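Local coordinates for putative lipoprotein (Campylobacter jejuni subsp. jejuni, PDB 2G5G) that binds a cofacial pair of heme groups through tyrosine ligation as it dimerises, and probably serves in bacterial heme transport, at residues 138-143 and 202-207; 247-252 and 261-266. All blocks are in the same frame, centred on the assembly; numbering follows the deposited sequence.

Interaction 1 of 2, residues 138-143 and 202-207; sequences LGANLS and RRMADV
Ala140 and Met204 meet where the C-terminal end of strand 137-141 packs on helix 187-210, roughly antiparallel to it, a strand-on-helix contact with no hydrogen bond between the two segments. The local axes approach to 6.5 Å and run at 147°. Ala140 O is the focus: Met204 CA approaches it at 3.2 Å in a CA-H...O contact with an angle of 131° at the hydrogen, and Arg203 CG comes equally near. Val207 CG2 reaches the same Ala140 O at 3.6 Å, one helical turn beyond Arg203. The methyl of Ala140 adds the apolar part, CB resting 3.8 Å from CG of Met204, a selenomethionine.

Besides CG, Arg203 sets CB and the guanidinium against Leu142. Its CG stands anti to the backbone N (chi1 169°), which leads the chain to the strand; bends at chi2 and chi3 fold the guanidinium back, and Leu142 CD1 sits over the centre of one face, 3.8 Å from CZ of Arg203. NH2 forms a salt bridge with Glu146, whose other oxygen accepts from Ser143 N; with Ser143 as N-cap, this makes a capping box at the start of helix 144-151. Asn141 OD1 accepts from Leu142 N at 2.8 Å, a bent bond, while ND2 donates to Glu83 O.

A bound heme lies about 6 Å from the Asn141 side chain, and the contact ties the edge strand to two helices lining its pocket, 144-151 (Ile147, Thr148, Tyr151) and 187-210 (Leu189, Leu193, Ile196). Strand 78-82 pairs with strand 137-141, Leu217 of strand 214-220 touches Ala140, and Ile230 of helix 230-236 packs on Met204.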
ATOM      1  N   LEU A 138       8.210  -4.172  25.203  1.00 24.58           N
ATOM      2  CA  LEU A 138       9.192  -3.943  24.158  1.00 23.74           C
ATOM      3  C   LEU A 138       8.513  -3.788  22.790  1.00 23.75           C
ATOM      4  O   LEU A 138       7.564  -4.518  22.490  1.00 22.88           O
ATOM      5  CB  LEU A 138      10.207  -5.109  24.102  1.00 23.82           C
ATOM      6  CG  LEU A 138      10.784  -5.657  25.416  1.00 23.08           C
ATOM      7  CD1 LEU A 138      11.638  -6.939  25.149  1.00 20.75           C
ATOM      8  CD2 LEU A 138      11.612  -4.571  26.166  1.00 23.45           C
ATOM      9  N   GLY A 139       9.002  -2.846  21.975  1.00 22.65           N
ATOM     10  CA  GLY A 139       8.623  -2.774  20.549  1.00 22.55           C
ATOM     11  C   GLY A 139       9.412  -3.801  19.763  1.00 22.39           C
ATOM     12  O   GLY A 139      10.635  -3.845  19.861  1.00 22.18           O
ATOM     13  N   ALA A 140       8.714  -4.682  19.034  1.00 22.71           N
ATOM     14  CA  ALA A 140       9.374  -5.811  18.381  1.00 23.40           C
ATOM     15  C   ALA A 140       9.588  -5.556  16.911  1.00 24.23           C
ATOM     16  O   ALA A 140      10.474  -6.137  16.299  1.00 25.43           O
ATOM     17  CB  ALA A 140       8.537  -7.129  18.587  1.00 23.16           C
ATOM     18  N   ASN A 141       8.786  -4.663  16.345  1.00 26.10           N
ATOM     19  CA  ASN A 141       8.597  -4.604  14.888  1.00 26.97           C
ATOM     20  C   ASN A 141       9.382  -3.492  14.147  1.00 27.65           C
ATOM     21  O   ASN A 141      10.005  -2.605  14.755  1.00 27.09           O
ATOM     22  CB  ASN A 141       7.090  -4.414  14.631  1.00 27.24           C
ATOM     23  CG  ASN A 141       6.592  -5.120  13.355  1.00 27.02           C
ATOM     24  OD1 ASN A 141       7.366  -5.461  12.470  1.00 24.79           O
ATOM     25  ND2 ASN A 141       5.284  -5.327  13.281  1.00 28.06           N
ATOM     26  N   LEU A 142       9.340  -3.560  12.822  1.00 28.08           N
ATOM     27  CA  LEU A 142       9.708  -2.453  11.930  1.00 29.28           C
ATOM     28  C   LEU A 142       8.849  -1.205  12.175  1.00 29.60           C
ATOM     29  O   LEU A 142       7.689  -1.328  12.541  1.00 29.38           O
ATOM     30  CB  LEU A 142       9.443  -2.883  10.483  1.00 27.96           C
ATOM     31  CG  LEU A 142      10.563  -3.363   9.559  1.00 30.10           C
ATOM     32  CD1 LEU A 142      11.835  -3.857  10.245  1.00 26.09           C
ATOM     33  CD2 LEU A 142       9.996  -4.378   8.552  1.00 25.81           C
ATOM     34  N   SER A 143       9.403  -0.015  11.933  1.00 31.41           N
ATOM     35  CA  SER A 143       8.570   1.200  11.864  1.00 33.40           C
ATOM     36  C   SER A 143       7.837   1.287  10.504  1.00 34.74           C
ATOM     37  O   SER A 143       8.235   0.635   9.550  1.00 35.06           O
ATOM     38  CB  SER A 143       9.431   2.456  12.043  1.00 32.88           C
ATOM     39  OG  SER A 143      10.356   2.565  10.990  1.00 32.67           O
ATOM     40  N   ARG A 202      12.573 -10.864  10.807  1.00 21.88           N
ATOM     41  CA  ARG A 202      13.973 -10.687  11.123  1.00 22.71           C
ATOM     42  C   ARG A 202      14.150  -9.713  12.293  1.00 22.72           C
ATOM     43  O   ARG A 202      14.906  -9.996  13.218  1.00 22.27           O
ATOM     44  CB  ARG A 202      14.734 -10.181   9.890  1.00 22.09           C
ATOM     45  CG  ARG A 202      16.238 -10.029  10.083  1.00 24.70           C
ATOM     46  CD  ARG A 202      16.893 -11.346  10.494  1.00 23.30           C
ATOM     47  NE  ARG A 202      16.736 -12.440   9.523  1.00 22.70           N
ATOM     48  CZ  ARG A 202      17.562 -12.657   8.497  1.00 25.26           C
ATOM     49  NH1 ARG A 202      18.607 -11.851   8.274  1.00 26.72           N
ATOM     50  NH2 ARG A 202      17.350 -13.681   7.680  1.00 24.91           N
ATOM     51  N   ARG A 203      13.435  -8.596  12.234  1.00 22.35           N
ATOM     52  CA  ARG A 203      13.494  -7.562  13.285  1.00 22.73           C
ATOM     53  C   ARG A 203      12.953  -8.076  14.614  1.00 22.29           C
ATOM     54  O   ARG A 203      13.645  -7.954  15.620  1.00 21.06           O
ATOM     55  CB  ARG A 203      12.718  -6.304  12.875  1.00 23.02           C
ATOM     56  CG  ARG A 203      12.501  -5.285  14.031  1.00 24.05           C
ATOM     57  CD  ARG A 203      13.802  -4.696  14.534  1.00 24.43           C
ATOM     58  NE  ARG A 203      14.567  -4.075  13.443  1.00 25.52           N
ATOM     59  CZ  ARG A 203      14.324  -2.856  12.924  1.00 27.32           C
ATOM     60  NH1 ARG A 203      13.345  -2.082  13.380  1.00 25.51           N
ATOM     61  NH2 ARG A 203      15.084  -2.422  11.933  1.00 26.51           N
HETATM   62  N   MSE A 204      11.736  -8.631  14.611  1.00 21.28           N
HETATM   63  CA  MSE A 204      11.176  -9.245  15.815  1.00 22.43           C
HETATM   64  C   MSE A 204      12.140 -10.288  16.400  1.00 21.74           C
HETATM   65  O   MSE A 204      12.349 -10.279  17.624  1.00 20.86           O
HETATM   66  CB  MSE A 204       9.780  -9.811  15.579  1.00 21.68           C
HETATM   67  CG  MSE A 204       8.749  -8.716  15.141  1.00 20.58           C
HETATM   68 SE   MSE A 204       6.986  -9.289  15.340  0.80 27.75          SE
HETATM   69  CE  MSE A 204       6.676  -9.551  13.411  1.00 26.53           C
ATOM     70  N   ALA A 205      12.721 -11.156  15.552  1.00 20.53           N
ATOM     71  CA  ALA A 205      13.799 -12.083  15.991  1.00 20.31           C
ATOM     72  C   ALA A 205      14.999 -11.368  16.603  1.00 20.80           C
ATOM     73  O   ALA A 205      15.543 -11.809  17.629  1.00 19.06           O
ATOM     74  CB  ALA A 205      14.266 -12.996  14.873  1.00 20.36           C
ATOM     75  N   ASP A 206      15.410 -10.270  15.976  1.00 20.04           N
ATOM     76  CA  ASP A 206      16.571  -9.512  16.431  1.00 22.42           C
ATOM     77  C   ASP A 206      16.283  -9.037  17.868  1.00 21.92           C
ATOM     78  O   ASP A 206      17.083  -9.251  18.777  1.00 22.22           O
ATOM     79  CB  ASP A 206      16.808  -8.346  15.435  1.00 22.51           C
ATOM     80  CG  ASP A 206      18.152  -7.625  15.620  1.00 26.39           C
ATOM     81  OD1 ASP A 206      18.946  -7.920  16.529  1.00 29.90           O
ATOM     82  OD2 ASP A 206      18.413  -6.731  14.811  1.00 27.40           O
ATOM     83  N   VAL A 207      15.098  -8.482  18.080  1.00 22.10           N
ATOM     84  CA  VAL A 207      14.696  -7.956  19.397  1.00 22.14           C
ATOM     85  C   VAL A 207      14.727  -9.087  20.447  1.00 21.68           C
ATOM     86  O   VAL A 207      15.226  -8.898  21.590  1.00 19.89           O
ATOM     87  CB  VAL A 207      13.303  -7.234  19.337  1.00 22.65           C
ATOM     88  CG1 VAL A 207      12.763  -6.873  20.721  1.00 22.32           C
ATOM     89  CG2 VAL A 207      13.353  -5.981  18.407  1.00 24.64           C
TER

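Interaction 2 of 2, residues 247-252 and 261-266; sequences NLSYGE and VLIYKG
Asn247 O and Leu262 N join the last residues of strand 243-248 to strand 260-264 as a parallel beta pair, with Asn247 opposite Val261 and Leu248 opposite Leu262. The N-H of Leu262 points to Asn247 O over 3.0 Å at 165°, and Val261 CA adds a CA-H...O contact to that oxygen. Leu262 O accepts two donors from one residue: Ser249 N at 3.0 Å and Ser249 OG at 2.6 Å, both in the carbonyl plane, the hydroxyl on a lone pair. The serine can bend round to this carbonyl because its OG lies between the backbone N and carbonyl carbon (chi1 62°). Its oxygen is also an acceptor, from a water that in turn accepts from Tyr264 N, so the pairing is prolonged by solvent where the strand 243-248 has ended.

Several polar groups at this strand end find partners elsewhere. Asn247 ND2 bonds Ser221 OG, Tyr264 OH pairs with Ser59 OG, and Ser249 O accepts from His56 NE2; these last two partners belong to helix 54-73. Beneath that helix Leu248 and Leu262 lie side by side, their CD2 atoms 4.0 Å apart, and CD2 of Leu248 comes within 3.6 Å of Tyr264 OH. The phenol ring turns its edge to the neighbouring strand end, with CD1 of Tyr264 3.6 Å from Ser249 O.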
ATOM      1  N   ASN A 247       0.588 -21.537  19.936  1.00 20.30           N
ATOM      2  CA  ASN A 247      -0.304 -20.911  18.955  1.00 21.82           C
ATOM      3  C   ASN A 247      -1.724 -21.023  19.467  1.00 21.63           C
ATOM      4  O   ASN A 247      -2.119 -22.071  19.993  1.00 21.41           O
ATOM      5  CB  ASN A 247      -0.209 -21.527  17.552  1.00 20.79           C
ATOM      6  CG  ASN A 247      -0.944 -20.662  16.493  1.00 24.41           C
ATOM      7  OD1 ASN A 247      -1.618 -21.161  15.587  1.00 26.93           O
ATOM      8  ND2 ASN A 247      -0.834 -19.365  16.643  1.00 22.56           N
ATOM      9  N   LEU A 248      -2.468 -19.936  19.331  1.00 22.26           N
ATOM     10  CA  LEU A 248      -3.899 -19.904  19.670  1.00 22.90           C
ATOM     11  C   LEU A 248      -4.650 -20.253  18.377  1.00 24.46           C
ATOM     12  O   LEU A 248      -4.610 -19.493  17.411  1.00 24.47           O
ATOM     13  CB  LEU A 248      -4.276 -18.506  20.207  1.00 23.28           C
ATOM     14  CG  LEU A 248      -3.386 -18.038  21.381  1.00 20.82           C
ATOM     15  CD1 LEU A 248      -3.734 -16.580  21.773  1.00 25.22           C
ATOM     16  CD2 LEU A 248      -3.453 -19.010  22.575  1.00 21.03           C
ATOM     17  N   SER A 249      -5.266 -21.427  18.326  1.00 26.78           N
ATOM     18  CA  SER A 249      -5.768 -21.908  17.022  1.00 28.72           C
ATOM     19  C   SER A 249      -6.972 -21.139  16.504  1.00 30.24           C
ATOM     20  O   SER A 249      -7.749 -20.560  17.265  1.00 29.67           O
ATOM     21  CB  SER A 249      -6.067 -23.411  17.016  1.00 28.34           C
ATOM     22  OG  SER A 249      -7.080 -23.755  17.940  1.00 29.33           O
ATOM     23  N   TYR A 250      -7.068 -21.116  15.188  1.00 32.56           N
ATOM     24  CA  TYR A 250      -8.273 -20.705  14.478  1.00 35.09           C
ATOM     25  C   TYR A 250      -8.286 -21.468  13.149  1.00 34.92           C
ATOM     26  O   TYR A 250      -7.290 -21.496  12.441  1.00 36.22           O
ATOM     27  CB  TYR A 250      -8.299 -19.192  14.224  1.00 36.54           C
ATOM     28  CG  TYR A 250      -9.581 -18.762  13.536  1.00 39.64           C
ATOM     29  CD1 TYR A 250     -10.709 -18.405  14.277  1.00 41.99           C
ATOM     30  CD2 TYR A 250      -9.669 -18.750  12.140  1.00 41.70           C
ATOM     31  CE1 TYR A 250     -11.902 -18.033  13.633  1.00 43.12           C
ATOM     32  CE2 TYR A 250     -10.850 -18.387  11.490  1.00 43.88           C
ATOM     33  CZ  TYR A 250     -11.950 -18.030  12.242  1.00 42.70           C
ATOM     34  OH  TYR A 250     -13.110 -17.677  11.592  1.00 44.23           O
ATOM     35  N   GLY A 251      -9.411 -22.077  12.802  1.00 35.61           N
ATOM     36  CA  GLY A 251      -9.461 -22.888  11.573  1.00 34.77           C
ATOM     37  C   GLY A 251      -8.539 -24.096  11.664  1.00 33.77           C
ATOM     38  O   GLY A 251      -8.449 -24.730  12.709  1.00 33.73           O
ATOM     39  N   GLU A 252      -7.849 -24.399  10.567  1.00 33.81           N
ATOM     40  CA  GLU A 252      -6.986 -25.577  10.470  1.00 33.59           C
ATOM     41  C   GLU A 252      -5.784 -25.460  11.403  1.00 31.74           C
ATOM     42  O   GLU A 252      -5.311 -24.354  11.675  1.00 30.28           O
ATOM     43  CB  GLU A 252      -6.467 -25.765   9.036  1.00 34.92           C
ATOM     44  CG  GLU A 252      -7.551 -25.997   7.950  1.00 40.19           C
ATOM     45  CD  GLU A 252      -8.154 -27.412   7.986  1.00 47.24           C
ATOM     46  OE1 GLU A 252      -7.380 -28.401   7.950  1.00 50.43           O
ATOM     47  OE2 GLU A 252      -9.403 -27.531   8.046  1.00 50.16           O
ATOM     48  N   VAL A 261      -0.620 -25.969  21.230  1.00 19.60           N
ATOM     49  CA  VAL A 261      -1.689 -25.290  20.546  1.00 21.00           C
ATOM     50  C   VAL A 261      -2.907 -25.308  21.457  1.00 22.15           C
ATOM     51  O   VAL A 261      -3.194 -26.304  22.123  1.00 21.19           O
ATOM     52  CB  VAL A 261      -1.924 -25.855  19.076  1.00 21.79           C
ATOM     53  CG1 VAL A 261      -2.237 -27.334  19.108  1.00 22.24           C
ATOM     54  CG2 VAL A 261      -2.979 -25.041  18.323  1.00 23.33           C
ATOM     55  N   LEU A 262      -3.562 -24.156  21.548  1.00 22.75           N
ATOM     56  CA  LEU A 262      -4.808 -24.064  22.286  1.00 24.11           C
ATOM     57  C   LEU A 262      -5.924 -24.258  21.308  1.00 24.11           C
ATOM     58  O   LEU A 262      -5.948 -23.622  20.264  1.00 24.49           O
ATOM     59  CB  LEU A 262      -4.947 -22.711  22.996  1.00 24.06           C
ATOM     60  CG  LEU A 262      -4.367 -22.747  24.401  1.00 24.56           C
ATOM     61  CD1 LEU A 262      -2.832 -22.666  24.262  1.00 22.95           C
ATOM     62  CD2 LEU A 262      -4.896 -21.543  25.247  1.00 26.14           C
ATOM     63  N   ILE A 263      -6.835 -25.157  21.649  1.00 26.15           N
ATOM     64  CA  ILE A 263      -7.900 -25.564  20.732  1.00 27.80           C
ATOM     65  C   ILE A 263      -9.208 -25.228  21.432  1.00 29.22           C
ATOM     66  O   ILE A 263      -9.410 -25.620  22.580  1.00 28.60           O
ATOM     67  CB  ILE A 263      -7.838 -27.075  20.391  1.00 27.50           C
ATOM     68  CG1 ILE A 263      -6.546 -27.392  19.615  1.00 27.47           C
ATOM     69  CG2 ILE A 263      -9.073 -27.497  19.558  1.00 27.67           C
ATOM     70  CD1 ILE A 263      -6.230 -28.864  19.516  1.00 26.70           C
ATOM     71  N   TYR A 264     -10.058 -24.484  20.734  1.00 31.57           N
ATOM     72  CA  TYR A 264     -11.280 -23.920  21.327  1.00 35.26           C
ATOM     73  C   TYR A 264     -12.537 -24.696  20.908  1.00 37.93           C
ATOM     74  O   TYR A 264     -12.625 -25.173  19.782  1.00 39.15           O
ATOM     75  CB  TYR A 264     -11.424 -22.441  20.940  1.00 34.49           C
ATOM     76  CG  TYR A 264     -10.267 -21.588  21.394  1.00 33.55           C
ATOM     77  CD1 TYR A 264      -9.233 -21.264  20.514  1.00 33.16           C
ATOM     78  CD2 TYR A 264     -10.194 -21.125  22.707  1.00 33.04           C
ATOM     79  CE1 TYR A 264      -8.147 -20.499  20.927  1.00 32.90           C
ATOM     80  CE2 TYR A 264      -9.105 -20.338  23.139  1.00 32.71           C
ATOM     81  CZ  TYR A 264      -8.098 -20.027  22.239  1.00 33.92           C
ATOM     82  OH  TYR A 264      -7.018 -19.271  22.655  1.00 32.75           O
ATOM     83  N   LYS A 265     -13.492 -24.810  21.824  1.00 41.58           N
ATOM     84  CA  LYS A 265     -14.761 -25.523  21.568  1.00 44.83           C
ATOM     85  C   LYS A 265     -15.781 -24.644  20.827  1.00 46.62           C
ATOM     86  O   LYS A 265     -16.124 -23.547  21.295  1.00 47.57           O
ATOM     87  CB  LYS A 265     -15.358 -26.054  22.876  1.00 45.16           C
ATOM     88  CG  LYS A 265     -14.841 -27.441  23.322  1.00 46.97           C
ATOM     89  CD  LYS A 265     -13.316 -27.589  23.334  1.00 47.82           C
ATOM     90  CE  LYS A 265     -12.824 -28.276  24.621  1.00 49.18           C
ATOM     91  NZ  LYS A 265     -13.519 -29.564  24.973  1.00 49.39           N
ATOM     92  N   GLY A 266     -16.251 -25.117  19.667  1.00 48.36           N
ATOM     93  CA  GLY A 266     -15.796 -26.396  19.102  1.00 49.99           C
ATOM     94  C   GLY A 266     -16.785 -27.541  19.244  1.00 50.97           C
ATOM     95  O   GLY A 266     -17.297 -28.054  18.239  1.00 51.85           O
TER
HETATM   96  O   HOH W   1      -9.755 -23.927  17.810  1.00 35.63           O

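How the interactions relate
Both contacts belong to one mixed sheet, with centres 26 Å apart, nearest atoms about 13 Å apart, and positions on opposite sides of the chain's centre. Interaction 1 involves strand 137-141, an outermost strand of the sheet, and packs its C-terminal end against helix 187-210. Interaction 2 pairs strands 243-248 and 260-264 toward the other end, with strands 44-49, 214-220 and 78-82 lying between the two sites. Along the chain they come in series, 138-143 with 202-207 closing before 247-252 opens. The heme lies near interaction 1, whereas 247-252 and 261-266 join the last two strands of the chain into the far part of the sheet.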